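Side-chain contacts in fatty acid biosynthesis transcriptional regulator (Streptococcus pneumoniae, PDB 6JBX), which binds DNA as a dimeric MarR-family transcription factor and represses the pneumococcal fatty acid synthesis pathway, with acyl-ACP as co-repressor: residues M9-Q12 and R13-Y17; M129-E132 and E133-V136; A135-G138 and K139-N143; N143-Q146 and F147-L151. One frame throughout, in Å; residues are numbered along the deposited sequence.

Overall arrangement
All four contacts are local, each within one helix or at its ends: interaction 1 opens helix 11-34, while interactions 2, 3 and 4 follow one another along helix 131-150. Interactions 2 and 3 share Ala135 and Val136 and touch through Met129 and Met137; interactions 3 and 4 share Asn143. Interactions 1 and 2 lie at the surface and form helix starts, where acids, amides and a serine collect; only interaction 2 has a capping side chain. Interactions 3 and 4 are partly buried, the former nearly all backbone and aliphatic, the latter mixing leucines, an aromatic face and polar ends. Every one meets the second subunit, and Ile14 and Leu144 touch bound tridecane.

Interaction 1. Residues M9-Q12 and R13-Y17; sequences MDYQ and RINEY
Met9 folds over the first turn of helix 11-34, and its methyl does most of the apolar touching. Its chain bends at the last torsion (chi3 58°), which brings CE back onto the helix: CE lies a tight 3.5 Å from Ile14 CG1 and equally near Arg13 CG, the Met9 and Arg13 chains crossing at about a right angle. The same methyl comes obliquely to the Tyr17 ring, 4.0 Å from Tyr17 CD2.

A CH-pi contact joins Tyr11 and Asn15. With CG trans to the backbone N (chi1 175°), the Tyr11 ring lies beside Asn15, whose CB sits over one ring face, 4.2 Å from the Tyr11 ring centroid. Ring and amide planes are 19° apart. One water donates to Asn15 OD1 at 2.9 Å and bonds weakly to Tyr11 OH.

Among backbone bonds, Ile14 N gives a nearly straight one to Asp10 O (3.1 Å), while Arg13 N reaches the same oxygen weakly. Tyr17 stacks on Tyr145 of the second subunit, and Ile14 touches tridecane. The contact is thus divided: thioether and aliphatic carbon face the second subunit and, at Ile14, bound tridecane, whereas phenol and amide share a water.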
loop_
_atom_site.group_PDB
_atom_site.type_symbol
_atom_site.label_atom_id
_atom_site.label_comp_id
_atom_site.label_asym_id
_atom_site.label_seq_id
_atom_site.Cartn_x
_atom_site.Cartn_y
_atom_site.Cartn_z
ATOM N N MET A 9 15.418 -9.771 -14.276
ATOM C CA MET A 9 14.755 -10.695 -13.349
ATOM C C MET A 9 13.593 -11.388 -14.084
ATOM O O MET A 9 12.896 -10.782 -14.889
ATOM C CB MET A 9 14.168 -9.930 -12.160
ATOM C CG MET A 9 15.011 -9.938 -10.925
ATOM S SD MET A 9 14.271 -8.925 -9.603
ATOM C CE MET A 9 12.699 -9.748 -9.452
ATOM N N ASP A 10 13.363 -12.631 -13.738
ATOM C CA ASP A 10 12.183 -13.370 -14.204
ATOM C C ASP A 10 10.902 -12.603 -13.844
ATOM O O ASP A 10 10.762 -12.090 -12.717
ATOM C CB ASP A 10 12.164 -14.753 -13.549
ATOM C CG ASP A 10 13.227 -15.730 -14.044
ATOM O OD1 ASP A 10 13.851 -15.438 -15.092
ATOM O OD2 ASP A 10 13.407 -16.787 -13.399
ATOM N N TYR A 11 9.969 -12.519 -14.764
ATOM C CA TYR A 11 8.688 -11.855 -14.476
ATOM C C TYR A 11 7.971 -12.476 -13.267
ATOM O O TYR A 11 7.425 -11.769 -12.448
ATOM C CB TYR A 11 7.724 -11.837 -15.660
ATOM C CG TYR A 11 6.389 -11.240 -15.262
ATOM C CD1 TYR A 11 6.241 -9.869 -15.096
ATOM C CD2 TYR A 11 5.300 -12.047 -14.953
ATOM C CE1 TYR A 11 5.046 -9.298 -14.677
ATOM C CE2 TYR A 11 4.102 -11.495 -14.500
ATOM C CZ TYR A 11 3.964 -10.116 -14.380
ATOM O OH TYR A 11 2.788 -9.557 -13.952
ATOM N N GLN A 12 8.013 -13.778 -13.135
ATOM C CA GLN A 12 7.400 -14.498 -12.009
ATOM C C GLN A 12 7.940 -13.968 -10.664
ATOM O O GLN A 12 7.175 -13.823 -9.666
ATOM C CB GLN A 12 7.635 -16.006 -12.171
ATOM C CG GLN A 12 7.279 -16.539 -13.588
ATOM C CD GLN A 12 8.410 -16.761 -14.600
ATOM O OE1 GLN A 12 8.945 -15.803 -15.226
ATOM N NE2 GLN A 12 8.743 -18.046 -14.806
ATOM N N ARG A 13 9.236 -13.661 -10.616
ATOM C CA ARG A 13 9.833 -13.237 -9.374
ATOM C C ARG A 13 9.460 -11.780 -9.143
ATOM O O ARG A 13 9.109 -11.431 -8.032
ATOM C CB ARG A 13 11.345 -13.436 -9.386
ATOM C CG ARG A 13 12.057 -12.956 -8.129
ATOM C CD ARG A 13 13.456 -13.523 -8.017
ATOM N NE ARG A 13 13.357 -14.908 -7.556
ATOM C CZ ARG A 13 14.378 -15.645 -7.131
ATOM N NH1 ARG A 13 15.594 -15.121 -7.067
ATOM N NH2 ARG A 13 14.169 -16.898 -6.764
ATOM N N ILE A 14 9.462 -10.973 -10.193
ATOM C CA ILE A 14 9.011 -9.598 -10.126
ATOM C C ILE A 14 7.577 -9.552 -9.561
ATOM O O ILE A 14 7.270 -8.786 -8.656
ATOM C CB ILE A 14 9.109 -8.910 -11.500
ATOM C CG1 ILE A 14 10.560 -8.783 -11.985
ATOM C CG2 ILE A 14 8.464 -7.549 -11.454
ATOM C CD1 ILE A 14 10.721 -8.098 -13.316
ATOM N N ASN A 15 6.688 -10.363 -10.127
ATOM C CA ASN A 15 5.292 -10.334 -9.783
ATOM C C ASN A 15 5.094 -10.751 -8.325
ATOM O O ASN A 15 4.432 -10.077 -7.595
ATOM C CB ASN A 15 4.480 -11.229 -10.712
ATOM C CG ASN A 15 3.018 -11.227 -10.344
ATOM O OD1 ASN A 15 2.342 -10.210 -10.434
ATOM N ND2 ASN A 15 2.565 -12.365 -9.889
ATOM N N GLU A 16 5.778 -11.788 -7.932
ATOM C CA GLU A 16 5.800 -12.249 -6.593
ATOM C C GLU A 16 6.262 -11.145 -5.628
ATOM O O GLU A 16 5.632 -10.944 -4.595
ATOM C CB GLU A 16 6.713 -13.453 -6.469
ATOM C CG GLU A 16 6.807 -13.983 -5.079
ATOM C CD GLU A 16 7.767 -15.147 -4.896
ATOM O OE1 GLU A 16 8.275 -15.693 -5.938
ATOM O OE2 GLU A 16 8.009 -15.497 -3.702
ATOM N N TYR A 17 7.334 -10.427 -5.948
ATOM C CA TYR A 17 7.824 -9.426 -5.025
ATOM C C TYR A 17 6.832 -8.253 -4.957
ATOM O O TYR A 17 6.489 -7.768 -3.840
ATOM C CB TYR A 17 9.236 -8.970 -5.401
ATOM C CG TYR A 17 10.317 -9.984 -5.142
ATOM C CD1 TYR A 17 10.067 -11.145 -4.438
ATOM C CD2 TYR A 17 11.625 -9.768 -5.581
ATOM C CE1 TYR A 17 11.071 -12.073 -4.205
ATOM C CE2 TYR A 17 12.653 -10.657 -5.306
ATOM C CZ TYR A 17 12.371 -11.806 -4.612
ATOM O OH TYR A 17 13.370 -12.698 -4.418
HETATM O O HOH W 1 2.439 -7.462 -11.245
#

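Interaction 2. Residues M129-E132 and E133-V136; sequences MSEE and EIAV
A capping box starts helix 131-150, the last helix of the chain, with Ser130 at the N-cap and Glu133 three residues on. Each residue's side chain takes the other's backbone N-H. Ser130 N donates to Glu133 OE1 at 2.8 Å, an almost straight bond (168°) that uses the anti lone pair of the carboxylate oxygen. In return Glu133 N donates to Ser130 OG over a longer 3.2 Å. The serine hydroxyl is placed for this by chi1 of 69°, which sets OG between its own N and carbonyl carbon, and it also donates weakly to Glu133 OE1. Two bonds of unequal strength therefore hold that one oxygen and restrict rotation of the carboxylate.

As in capping boxes generally, side chains here serve N-H groups at a helix start that lack a preceding turn; the positive end of the helix dipole would probably favour the charged form of Glu133. Regular helix bonding begins with Ile134 N to Ser130 O, 2.9 Å.

Beside the box runs an apolar contact, Met129 CB lying 3.9 Å from Ile134 CG1. Glu131 and Ile134 extend side by side in the same direction, with Glu131 OE1 3.8 Å from Ile134 CD1. Beyond the segments, Met129 packs on Gly140 of the second subunit, and Glu133 and Val136 both pack on its Val136.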
loop_
_atom_site.group_PDB
_atom_site.type_symbol
_atom_site.label_atom_id
_atom_site.label_comp_id
_atom_site.label_asym_id
_atom_site.label_seq_id
_atom_site.Cartn_x
_atom_site.Cartn_y
_atom_site.Cartn_z
ATOM N N MET A 129 24.367 -1.378 -2.706
ATOM C CA MET A 129 24.484 -0.575 -3.886
ATOM C C MET A 129 25.641 0.420 -3.702
ATOM O O MET A 129 25.807 0.963 -2.636
ATOM C CB MET A 129 23.227 0.241 -4.149
ATOM C CG MET A 129 22.013 -0.569 -4.665
ATOM S SD MET A 129 20.641 0.593 -4.863
ATOM C CE MET A 129 19.278 -0.549 -5.128
ATOM N N SER A 130 26.321 0.716 -4.804
ATOM C CA SER A 130 27.356 1.751 -4.862
ATOM C C SER A 130 26.660 3.098 -5.019
ATOM O O SER A 130 25.444 3.161 -5.322
ATOM C CB SER A 130 28.283 1.494 -6.009
ATOM O OG SER A 130 27.592 1.706 -7.231
ATOM N N GLU A 131 27.430 4.163 -4.855
ATOM C CA GLU A 131 26.897 5.530 -4.954
ATOM C C GLU A 131 26.422 5.814 -6.392
ATOM O O GLU A 131 25.533 6.609 -6.598
ATOM C CB GLU A 131 27.933 6.579 -4.501
ATOM C CG GLU A 131 28.233 6.605 -2.992
ATOM C CD GLU A 131 27.045 6.816 -2.046
ATOM O OE1 GLU A 131 26.857 5.985 -1.085
ATOM O OE2 GLU A 131 26.292 7.806 -2.260
ATOM N N GLU A 132 27.020 5.215 -7.403
ATOM C CA GLU A 132 26.502 5.418 -8.746
ATOM C C GLU A 132 25.192 4.610 -8.926
ATOM O O GLU A 132 24.311 5.037 -9.652
ATOM C CB GLU A 132 27.536 5.067 -9.826
ATOM C CG GLU A 132 28.343 3.801 -9.560
ATOM C CD GLU A 132 29.684 3.931 -8.822
ATOM O OE1 GLU A 132 29.992 5.039 -8.269
ATOM O OE2 GLU A 132 30.415 2.895 -8.761
ATOM N N GLU A 133 25.072 3.448 -8.313
ATOM C CA GLU A 133 23.833 2.644 -8.452
ATOM C C GLU A 133 22.687 3.398 -7.762
ATOM O O GLU A 133 21.651 3.553 -8.330
ATOM C CB GLU A 133 24.057 1.253 -7.860
ATOM C CG GLU A 133 24.833 0.292 -8.754
ATOM C CD GLU A 133 25.206 -1.019 -8.057
ATOM O OE1 GLU A 133 25.622 -0.975 -6.894
ATOM O OE2 GLU A 133 25.064 -2.092 -8.675
ATOM N N ILE A 134 22.937 3.945 -6.579
ATOM C CA ILE A 134 21.996 4.805 -5.877
ATOM C C ILE A 134 21.580 5.990 -6.759
ATOM O O ILE A 134 20.395 6.367 -6.824
ATOM C CB ILE A 134 22.579 5.251 -4.529
ATOM C CG1 ILE A 134 22.788 4.061 -3.594
ATOM C CG2 ILE A 134 21.699 6.286 -3.856
ATOM C CD1 ILE A 134 23.638 4.370 -2.384
ATOM N N ALA A 135 22.503 6.583 -7.483
ATOM C CA ALA A 135 22.120 7.703 -8.339
ATOM C C ALA A 135 21.214 7.210 -9.473
ATOM O O ALA A 135 20.279 7.902 -9.903
ATOM C CB ALA A 135 23.359 8.361 -8.894
ATOM N N VAL A 136 21.547 6.049 -10.013
ATOM C CA VAL A 136 20.734 5.487 -11.076
ATOM C C VAL A 136 19.331 5.173 -10.521
ATOM O O VAL A 136 18.301 5.484 -11.149
ATOM C CB VAL A 136 21.393 4.238 -11.681
ATOM C CG1 VAL A 136 20.430 3.511 -12.614
ATOM C CG2 VAL A 136 22.681 4.593 -12.408
#

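Interaction 3. Residues A135-G138 and K139-N143; sequences AVMG and KGLTN
Met137 and Leu141, one turn apart on helix 131-150, lean their ends together on its buried side. Met137 sends CG away from its backbone N (chi1 -167°) and then turns at chi3 (60°), bringing CE to 4.2 Å from Leu141 CD1. Leu141 CG lies against the backbone, 3.4 Å from Met137 O. The same carbonyl accepts the N-H of Leu141 at 2.9 Å.

Lys139 leaves another part of the helix surface. Its CB lies 3.4 Å from Val136 O, and its end leads away from residues 135-138. A chi1 of 63° puts Thr142 OG1 between its own N and carbonyl carbon, within 2.8 Å of Lys139 O, to which it donates. Asn143 N bonds to that oxygen from the same face, giving it two donors, while Thr142 CG2 approaches Gly138 O at 3.3 Å.

Gly138 and Gly140 present only backbone within this buried part of the helix, and Gly138 O receives a weak hydrogen bond from Arg13 of the second subunit. Leu141 packs on Ile14 and Thr142 on Tyr17 of that subunit. The chemistry is thus divided: the two glycines keep the helix surface low, Met137 and Leu141 supply apolar carbon at the dimer interface, Leu141 also lying close to bound tridecane, and the Thr142 hydroxyl is satisfied within its own helix by Lys139 O.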
loop_
_atom_site.group_PDB
_atom_site.type_symbol
_atom_site.label_atom_id
_atom_site.label_comp_id
_atom_site.label_asym_id
_atom_site.label_seq_id
_atom_site.Cartn_x
_atom_site.Cartn_y
_atom_site.Cartn_z
ATOM N N ALA A 135 22.503 6.583 -7.483
ATOM C CA ALA A 135 22.120 7.703 -8.339
ATOM C C ALA A 135 21.214 7.210 -9.473
ATOM O O ALA A 135 20.279 7.902 -9.903
ATOM C CB ALA A 135 23.359 8.361 -8.894
ATOM N N VAL A 136 21.547 6.049 -10.013
ATOM C CA VAL A 136 20.734 5.487 -11.076
ATOM C C VAL A 136 19.331 5.173 -10.521
ATOM O O VAL A 136 18.301 5.484 -11.149
ATOM C CB VAL A 136 21.393 4.238 -11.681
ATOM C CG1 VAL A 136 20.430 3.511 -12.614
ATOM C CG2 VAL A 136 22.681 4.593 -12.408
ATOM N N MET A 137 19.300 4.608 -9.320
ATOM C CA MET A 137 18.029 4.242 -8.661
ATOM C C MET A 137 17.162 5.491 -8.462
ATOM O O MET A 137 15.952 5.459 -8.648
ATOM C CB MET A 137 18.276 3.568 -7.307
ATOM C CG MET A 137 17.022 2.914 -6.758
ATOM S SD MET A 137 17.070 2.661 -4.995
ATOM C CE MET A 137 17.253 4.337 -4.380
ATOM N N GLY A 138 17.786 6.598 -8.114
ATOM C CA GLY A 138 17.079 7.872 -8.009
ATOM C C GLY A 138 16.434 8.264 -9.321
ATOM O O GLY A 138 15.307 8.712 -9.332
ATOM N N LYS A 139 17.134 8.058 -10.432
ATOM C CA LYS A 139 16.587 8.417 -11.751
ATOM C C LYS A 139 15.475 7.433 -12.119
ATOM O O LYS A 139 14.483 7.810 -12.686
ATOM C CB LYS A 139 17.664 8.389 -12.844
ATOM C CG LYS A 139 18.643 9.562 -12.851
ATOM C CD LYS A 139 19.437 9.701 -14.152
ATOM C CE LYS A 139 18.604 10.185 -15.326
ATOM N NZ LYS A 139 18.348 11.646 -15.261
ATOM N N GLY A 140 15.682 6.166 -11.812
ATOM C CA GLY A 140 14.682 5.118 -12.043
ATOM C C GLY A 140 13.367 5.441 -11.342
ATOM O O GLY A 140 12.304 5.341 -11.958
ATOM N N LEU A 141 13.431 5.910 -10.096
ATOM C CA LEU A 141 12.214 6.179 -9.339
ATOM C C LEU A 141 11.465 7.380 -9.930
ATOM O O LEU A 141 10.223 7.359 -10.045
ATOM C CB LEU A 141 12.549 6.432 -7.871
ATOM C CG LEU A 141 12.921 5.207 -7.045
ATOM C CD1 LEU A 141 13.450 5.642 -5.687
ATOM C CD2 LEU A 141 11.761 4.238 -6.866
ATOM N N THR A 142 12.183 8.430 -10.278
ATOM C CA THR A 142 11.529 9.616 -10.865
ATOM C C THR A 142 10.878 9.251 -12.201
ATOM O O THR A 142 9.805 9.732 -12.504
ATOM C CB THR A 142 12.509 10.781 -11.048
ATOM O OG1 THR A 142 13.463 10.281 -11.970
ATOM C CG2 THR A 142 13.178 11.193 -9.761
ATOM N N ASN A 143 11.515 8.392 -12.972
ATOM C CA ASN A 143 10.950 7.937 -14.248
ATOM C C ASN A 143 9.712 7.047 -14.004
ATOM O O ASN A 143 8.703 7.185 -14.687
ATOM C CB ASN A 143 12.015 7.223 -15.095
ATOM C CG ASN A 143 13.160 8.136 -15.536
ATOM O OD1 ASN A 143 13.141 9.347 -15.311
ATOM N ND2 ASN A 143 14.174 7.569 -16.180
#

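Interaction 4. Residues N143-Q146 and F147-L151; sequences NLYQ and FLEDL
Glu149 lies against the ring of Tyr145 one turn back, near the C-terminal end of helix 131-150, which joins helix 11-34 of the second subunit in the dimer interface. Its CB lies 3.6 Å from both Tyr145 O and Gln146 O. CG comes next and sits over one face of the Tyr145 ring in a CH-pi contact, 3.6 Å from the ring centroid and displaced toward the rim at CZ. A bend at chi2 (-66°) then turns the carboxylate along the phenol, its plane 21° from that of the ring, with CD 3.3 Å from Tyr145 OH. At the tip, OE1 makes no direct hydrogen bond to that hydroxyl; one water in the ring plane links them, donating to Glu149 OE1 at 2.6 Å. OE1 also accepts from Asn24 of the second subunit and forms a salt bridge with Lys152, so several partners hold the carboxylate in place. In the reciprocal of the Tyr17-Tyr145 pair across the dimer, the Tyr145 ring meets Tyr17 of the second subunit edge-to-face.

On another side of the helix, Leu144 and Leu148 cross at a slant and meet through their CD1 methyls, 3.8 Å apart. Leu144 also touches bound tridecane, and Leu148 packs on Ile21 of the second subunit.

Gln146 bends at chi2 and passes obliquely across Asp150. Gln146 NE2 donates to Asp150 OD1 at 3.2 Å; the acceptor lies almost in the amide plane, whereas the nitrogen meets the carboxylate from 37° above its plane.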
loop_
_atom_site.group_PDB
_atom_site.type_symbol
_atom_site.label_atom_id
_atom_site.label_comp_id
_atom_site.label_asym_id
_atom_site.label_seq_id
_atom_site.Cartn_x
_atom_site.Cartn_y
_atom_site.Cartn_z
ATOM N N ASN A 143 11.515 8.392 -12.972
ATOM C CA ASN A 143 10.950 7.937 -14.248
ATOM C C ASN A 143 9.712 7.047 -14.004
ATOM O O ASN A 143 8.703 7.185 -14.687
ATOM C CB ASN A 143 12.015 7.223 -15.095
ATOM C CG ASN A 143 13.160 8.136 -15.536
ATOM O OD1 ASN A 143 13.141 9.347 -15.311
ATOM N ND2 ASN A 143 14.174 7.569 -16.180
ATOM N N LEU A 144 9.776 6.135 -13.029
ATOM C CA LEU A 144 8.638 5.290 -12.745
ATOM C C LEU A 144 7.480 6.162 -12.239
ATOM O O LEU A 144 6.320 5.996 -12.689
ATOM C CB LEU A 144 9.034 4.206 -11.738
ATOM C CG LEU A 144 7.885 3.391 -11.133
ATOM C CD1 LEU A 144 7.030 2.752 -12.210
ATOM C CD2 LEU A 144 8.421 2.297 -10.209
ATOM N N TYR A 145 7.800 7.088 -11.338
ATOM C CA TYR A 145 6.837 8.040 -10.822
ATOM C C TYR A 145 6.140 8.781 -11.962
ATOM O O TYR A 145 4.906 8.934 -11.950
ATOM C CB TYR A 145 7.478 9.093 -9.923
ATOM C CG TYR A 145 6.540 10.232 -9.632
ATOM C CD1 TYR A 145 5.465 10.079 -8.775
ATOM C CD2 TYR A 145 6.720 11.458 -10.237
ATOM C CE1 TYR A 145 4.594 11.124 -8.520
ATOM C CE2 TYR A 145 5.864 12.514 -9.992
ATOM C CZ TYR A 145 4.791 12.346 -9.136
ATOM O OH TYR A 145 3.927 13.380 -8.904
ATOM N N GLN A 146 6.939 9.242 -12.919
ATOM C CA GLN A 146 6.447 10.092 -14.011
ATOM C C GLN A 146 5.565 9.255 -14.943
ATOM O O GLN A 146 4.501 9.676 -15.327
ATOM C CB GLN A 146 7.604 10.740 -14.772
ATOM C CG GLN A 146 7.167 11.932 -15.612
ATOM C CD GLN A 146 6.402 12.954 -14.803
ATOM O OE1 GLN A 146 6.920 13.545 -13.853
ATOM N NE2 GLN A 146 5.142 13.145 -15.158
ATOM N N PHE A 147 5.998 8.059 -15.270
ATOM C CA PHE A 147 5.171 7.147 -16.044
ATOM C C PHE A 147 3.792 6.960 -15.377
ATOM O O PHE A 147 2.767 6.971 -16.057
ATOM C CB PHE A 147 5.904 5.813 -16.207
ATOM C CG PHE A 147 5.090 4.724 -16.857
ATOM C CD1 PHE A 147 4.308 3.874 -16.093
ATOM C CD2 PHE A 147 5.102 4.549 -18.230
ATOM C CE1 PHE A 147 3.542 2.881 -16.687
ATOM C CE2 PHE A 147 4.349 3.546 -18.824
ATOM C CZ PHE A 147 3.575 2.709 -18.051
ATOM N N LEU A 148 3.743 6.743 -14.066
ATOM C CA LEU A 148 2.458 6.447 -13.451
ATOM C C LEU A 148 1.589 7.709 -13.401
ATOM O O LEU A 148 0.359 7.623 -13.582
ATOM C CB LEU A 148 2.674 5.831 -12.071
ATOM C CG LEU A 148 3.347 4.464 -12.098
ATOM C CD1 LEU A 148 3.797 4.072 -10.705
ATOM C CD2 LEU A 148 2.440 3.391 -12.682
ATOM N N GLU A 149 2.198 8.857 -13.143
ATOM C CA GLU A 149 1.466 10.125 -13.113
ATOM C C GLU A 149 0.704 10.343 -14.423
ATOM O O GLU A 149 -0.437 10.781 -14.395
ATOM C CB GLU A 149 2.411 11.309 -12.912
ATOM C CG GLU A 149 2.680 11.623 -11.461
ATOM C CD GLU A 149 1.468 12.118 -10.696
ATOM O OE1 GLU A 149 1.125 11.504 -9.673
ATOM O OE2 GLU A 149 0.867 13.115 -11.122
ATOM N N ASP A 150 1.341 10.025 -15.547
ATOM C CA ASP A 150 0.765 10.241 -16.887
ATOM C C ASP A 150 -0.315 9.193 -17.202
ATOM O O ASP A 150 -1.080 9.388 -18.110
ATOM C CB ASP A 150 1.867 10.243 -17.952
ATOM C CG ASP A 150 2.926 11.325 -17.757
ATOM O OD1 ASP A 150 2.656 12.334 -17.023
ATOM O OD2 ASP A 150 4.027 11.158 -18.328
ATOM N N LEU A 151 -0.380 8.090 -16.459
ATOM C CA LEU A 151 -1.448 7.094 -16.617
ATOM C C LEU A 151 -2.731 7.492 -15.870
ATOM O O LEU A 151 -3.681 6.731 -15.887
ATOM C CB LEU A 151 -0.961 5.735 -16.102
ATOM C CG LEU A 151 -0.154 4.884 -17.077
ATOM C CD1 LEU A 151 -0.126 3.426 -16.617
ATOM C CD2 LEU A 151 -0.708 4.974 -18.489
HETATM O O HOH W 2 1.587 11.993 -7.172
#